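Local coordinates for poly A polymerase (Aquifex aeolicus, PDB 4WBY), which adds the terminal adenosine to tRNAs ending in CC, using ATP and magnesium, to complete their CCA tail, at residues Arg118-Asn123 / Leu168-Phe173. Residues are numbered along the deposited sequence; the frame is centred on the assembly and turned at random.
Sequences RDFTIN and LRALRF. With SO4 (sulfate ion), chain D.
At the ATP-binding site of this class II nucleotidyltransferase, where the RRDFTIN loop of the head domain meets helix 165-177, which by comparison with class II relatives probably belongs to the neck, Asp119 and Arg169 form a salt bridge. Arg169 grips Asp119 side-on, NE (2.8 Å) and NH2 both closing on Asp119 OD2 at the guanidinium edge. A bend at chi3 (55°) turns the Arg169 guanidinium to present that edge. The other carboxylate oxygen, Asp119 OD1, accepts from Phe120 N and, at 3.0 Å, from Asn123 ND2, so a short acid, held at both oxygens, joins the loop's own fold to the helix. Phe120 supplies the apolar part: its CZ packs 3.5 Å from Ala170 CB, whose small methyl lets the ring come close to the helix backbone. Phe120 and Phe173 meet rim to rim, planes 75° apart, with Ile152 of strand 151-152 touching both. Asn123, whose OD1 accepts from Arg35, brings ND2 over one face of Phe173, near the rim, its amide plane steep to the ring, 3.4 Å from Phe173 CE2. A sulfate, probably from the crystallisation liquor, is bound by Arg172, Arg176 and Arg35; Arg172 NH1 reaches sulfate O3 at 3.1 Å, nearly straight (173°).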
ATOM      1  N   ARG A 118      11.366 -10.612  13.636  1.00 21.00           N
ATOM      2  CA  ARG A 118      10.754  -9.844  12.545  1.00 20.73           C
ATOM      3  C   ARG A 118      10.606 -10.679  11.268  1.00 20.44           C
ATOM      4  O   ARG A 118      10.892 -11.876  11.280  1.00 24.24           O
ATOM      5  CB  ARG A 118      11.568  -8.573  12.309  1.00 20.78           C
ATOM      6  CG  ARG A 118      11.350  -7.583  13.456  1.00 22.66           C
ATOM      7  CD  ARG A 118      12.421  -6.530  13.589  1.00 23.03           C
ATOM      8  NE  ARG A 118      12.235  -5.805  14.845  1.00 22.28           N
ATOM      9  CZ  ARG A 118      11.576  -4.657  14.959  1.00 19.77           C
ATOM     10  NH1 ARG A 118      11.055  -4.084  13.879  1.00 19.21           N
ATOM     11  NH2 ARG A 118      11.457  -4.072  16.154  1.00 20.47           N
ATOM     12  N   ASP A 119      10.125 -10.099  10.169  1.00 15.39           N
ATOM     13  CA  ASP A 119       9.754 -10.983   9.059  1.00 14.88           C
ATOM     14  C   ASP A 119      10.915 -11.393   8.131  1.00 13.35           C
ATOM     15  O   ASP A 119      11.141 -12.594   7.940  1.00 15.46           O
ATOM     16  CB  ASP A 119       8.592 -10.407   8.227  1.00 15.85           C
ATOM     17  CG  ASP A 119       8.771  -8.942   7.809  1.00 16.76           C
ATOM     18  OD1 ASP A 119       9.863  -8.343   7.919  1.00 16.34           O
ATOM     19  OD2 ASP A 119       7.760  -8.389   7.321  1.00 18.70           O
ATOM     20  N   PHE A 120      11.655 -10.433   7.583  1.00 12.69           N
ATOM     21  CA  PHE A 120      12.666 -10.732   6.567  1.00 12.19           C
ATOM     22  C   PHE A 120      13.978 -10.063   6.915  1.00 11.85           C
ATOM     23  O   PHE A 120      13.991  -9.059   7.634  1.00 12.65           O
ATOM     24  CB  PHE A 120      12.166 -10.302   5.183  1.00 12.78           C
ATOM     25  CG  PHE A 120      10.793 -10.806   4.892  1.00 11.21           C
ATOM     26  CD1 PHE A 120      10.570 -12.171   4.768  1.00 13.35           C
ATOM     27  CD2 PHE A 120       9.713  -9.937   4.807  1.00 13.13           C
ATOM     28  CE1 PHE A 120       9.298 -12.670   4.553  1.00 12.47           C
ATOM     29  CE2 PHE A 120       8.433 -10.426   4.585  1.00 13.74           C
ATOM     30  CZ  PHE A 120       8.223 -11.799   4.467  1.00 13.81           C
ATOM     31  N   THR A 121      15.084 -10.625   6.431  1.00 11.50           N
ATOM     32  CA  THR A 121      16.391 -10.149   6.871  1.00 12.78           C
ATOM     33  C   THR A 121      16.598  -8.669   6.570  1.00 12.59           C
ATOM     34  O   THR A 121      17.228  -7.960   7.358  1.00 13.11           O
ATOM     35  CB  THR A 121      17.541 -10.952   6.246  1.00 12.52           C
ATOM     36  OG1 THR A 121      17.482 -10.847   4.821  1.00 13.65           O
ATOM     37  CG2 THR A 121      17.466 -12.431   6.657  1.00 14.68           C
ATOM     38  N   ILE A 122      16.057  -8.184   5.457  1.00 11.84           N
ATOM     39  CA  ILE A 122      16.284  -6.789   5.105  1.00 12.54           C
ATOM     40  C   ILE A 122      15.499  -5.849   6.020  1.00 11.98           C
ATOM     41  O   ILE A 122      15.768  -4.648   6.041  1.00 13.12           O
ATOM     42  CB  ILE A 122      15.941  -6.491   3.629  1.00 12.64           C
ATOM     43  CG1 ILE A 122      14.455  -6.740   3.337  1.00 12.76           C
ATOM     44  CG2 ILE A 122      16.872  -7.269   2.688  1.00 14.77           C
ATOM     45  CD1 ILE A 122      14.005  -6.239   1.965  1.00 15.43           C
ATOM     46  N   ASN A 123      14.554  -6.403   6.782  1.00 12.23           N
ATOM     47  CA  ASN A 123      13.755  -5.635   7.743  1.00 12.21           C
ATOM     48  C   ASN A 123      14.186  -5.840   9.191  1.00 13.79           C
ATOM     49  O   ASN A 123      13.516  -5.371  10.123  1.00 16.49           O
ATOM     50  CB  ASN A 123      12.272  -6.001   7.617  1.00 14.17           C
ATOM     51  CG  ASN A 123      11.700  -5.642   6.272  1.00 13.96           C
ATOM     52  OD1 ASN A 123      12.218  -4.768   5.574  1.00 16.11           O
ATOM     53  ND2 ASN A 123      10.614  -6.317   5.893  1.00 15.85           N
ATOM     54  N   LEU A 168       2.016 -13.273   2.294  1.00 12.91           N
ATOM     55  CA  LEU A 168       1.626 -12.116   1.494  1.00 12.68           C
ATOM     56  C   LEU A 168       2.657 -10.993   1.607  1.00 12.20           C
ATOM     57  O   LEU A 168       2.974 -10.339   0.608  1.00 14.09           O
ATOM     58  CB  LEU A 168       0.234 -11.609   1.902  1.00 14.01           C
ATOM     59  CG  LEU A 168      -0.954 -12.549   1.683  1.00 16.88           C
ATOM     60  CD1 LEU A 168      -2.247 -11.831   2.045  1.00 19.95           C
ATOM     61  CD2 LEU A 168      -1.015 -13.087   0.260  1.00 20.53           C
ATOM     62  N   ARG A 169       3.173 -10.761   2.816  1.00 11.90           N
ATOM     63  CA  ARG A 169       4.144  -9.680   3.018  1.00 12.28           C
ATOM     64  C   ARG A 169       5.402  -9.914   2.184  1.00 11.77           C
ATOM     65  O   ARG A 169       5.959  -8.970   1.623  1.00 12.38           O
ATOM     66  CB  ARG A 169       4.530  -9.552   4.493  1.00 14.62           C
ATOM     67  CG  ARG A 169       3.401  -9.107   5.399  1.00 18.10           C
ATOM     68  CD  ARG A 169       3.865  -8.978   6.849  1.00 22.53           C
ATOM     69  NE  ARG A 169       5.008  -8.091   7.006  1.00 26.05           N
ATOM     70  CZ  ARG A 169       4.923  -6.789   7.270  1.00 27.93           C
ATOM     71  NH1 ARG A 169       3.736  -6.203   7.394  1.00 28.07           N
ATOM     72  NH2 ARG A 169       6.031  -6.069   7.403  1.00 27.98           N
ATOM     73  N   ALA A 170       5.841 -11.170   2.097  1.00 11.56           N
ATOM     74  CA  ALA A 170       7.030 -11.495   1.304  1.00 11.42           C
ATOM     75  C   ALA A 170       6.857 -11.038  -0.130  1.00 11.35           C
ATOM     76  O   ALA A 170       7.784 -10.503  -0.750  1.00 13.15           O
ATOM     77  CB  ALA A 170       7.318 -12.991   1.343  1.00 11.34           C
ATOM     78  N   LEU A 171       5.658 -11.253  -0.659  1.00 12.26           N
ATOM     79  CA  LEU A 171       5.385 -10.934  -2.049  1.00 12.67           C
ATOM     80  C   LEU A 171       5.236  -9.425  -2.238  1.00 13.25           C
ATOM     81  O   LEU A 171       5.619  -8.889  -3.280  1.00 13.07           O
ATOM     82  CB  LEU A 171       4.136 -11.688  -2.518  1.00 13.06           C
ATOM     83  CG  LEU A 171       4.227 -13.210  -2.326  1.00 12.86           C
ATOM     84  CD1 LEU A 171       3.011 -13.919  -2.915  1.00 14.71           C
ATOM     85  CD2 LEU A 171       5.537 -13.758  -2.907  1.00 15.29           C
ATOM     86  N   ARG A 172       4.716  -8.733  -1.226  1.00 12.38           N
ATOM     87  CA  ARG A 172       4.664  -7.268  -1.289  1.00 12.17           C
ATOM     88  C   ARG A 172       6.076  -6.676  -1.369  1.00 12.95           C
ATOM     89  O   ARG A 172       6.347  -5.823  -2.219  1.00 13.79           O
ATOM     90  CB  ARG A 172       3.913  -6.669  -0.098  1.00 12.81           C
ATOM     91  CG  ARG A 172       4.022  -5.143  -0.038  1.00 15.55           C
ATOM     92  CD  ARG A 172       2.907  -4.511   0.800  1.00 17.86           C
ATOM     93  NE  ARG A 172       2.876  -4.969   2.189  1.00 16.40           N
ATOM     94  CZ  ARG A 172       3.535  -4.399   3.189  1.00 16.91           C
ATOM     95  NH1 ARG A 172       4.311  -3.345   2.973  1.00 21.42           N
ATOM     96  NH2 ARG A 172       3.416  -4.885   4.418  1.00 18.97           N
ATOM     97  N   PHE A 173       6.984  -7.132  -0.506  1.00 12.28           N
ATOM     98  CA  PHE A 173       8.341  -6.592  -0.554  1.00 12.36           C
ATOM     99  C   PHE A 173       9.077  -7.032  -1.816  1.00 12.53           C
ATOM    100  O   PHE A 173       9.807  -6.231  -2.407  1.00 13.24           O
ATOM    101  CB  PHE A 173       9.132  -6.973   0.702  1.00 12.67           C
ATOM    102  CG  PHE A 173       8.613  -6.310   1.949  1.00 13.13           C
ATOM    103  CD1 PHE A 173       8.555  -4.925   2.038  1.00 17.27           C
ATOM    104  CD2 PHE A 173       8.157  -7.060   3.017  1.00 15.99           C
ATOM    105  CE1 PHE A 173       8.066  -4.299   3.182  1.00 16.53           C
ATOM    106  CE2 PHE A 173       7.678  -6.446   4.163  1.00 18.31           C
ATOM    107  CZ  PHE A 173       7.626  -5.060   4.246  1.00 17.34           C
TER
HETATM  108  S   SO4 D2003       6.787  -1.144   5.577  1.00 35.33           S
HETATM  109  O1  SO4 D2003       8.047  -1.577   6.210  1.00 38.78           O
HETATM  110  O2  SO4 D2003       7.115  -0.563   4.279  1.00 35.17           O
HETATM  111  O3  SO4 D2003       5.862  -2.266   5.416  1.00 38.42           O
HETATM  112  O4  SO4 D2003       6.185  -0.115   6.417  1.00 40.48           O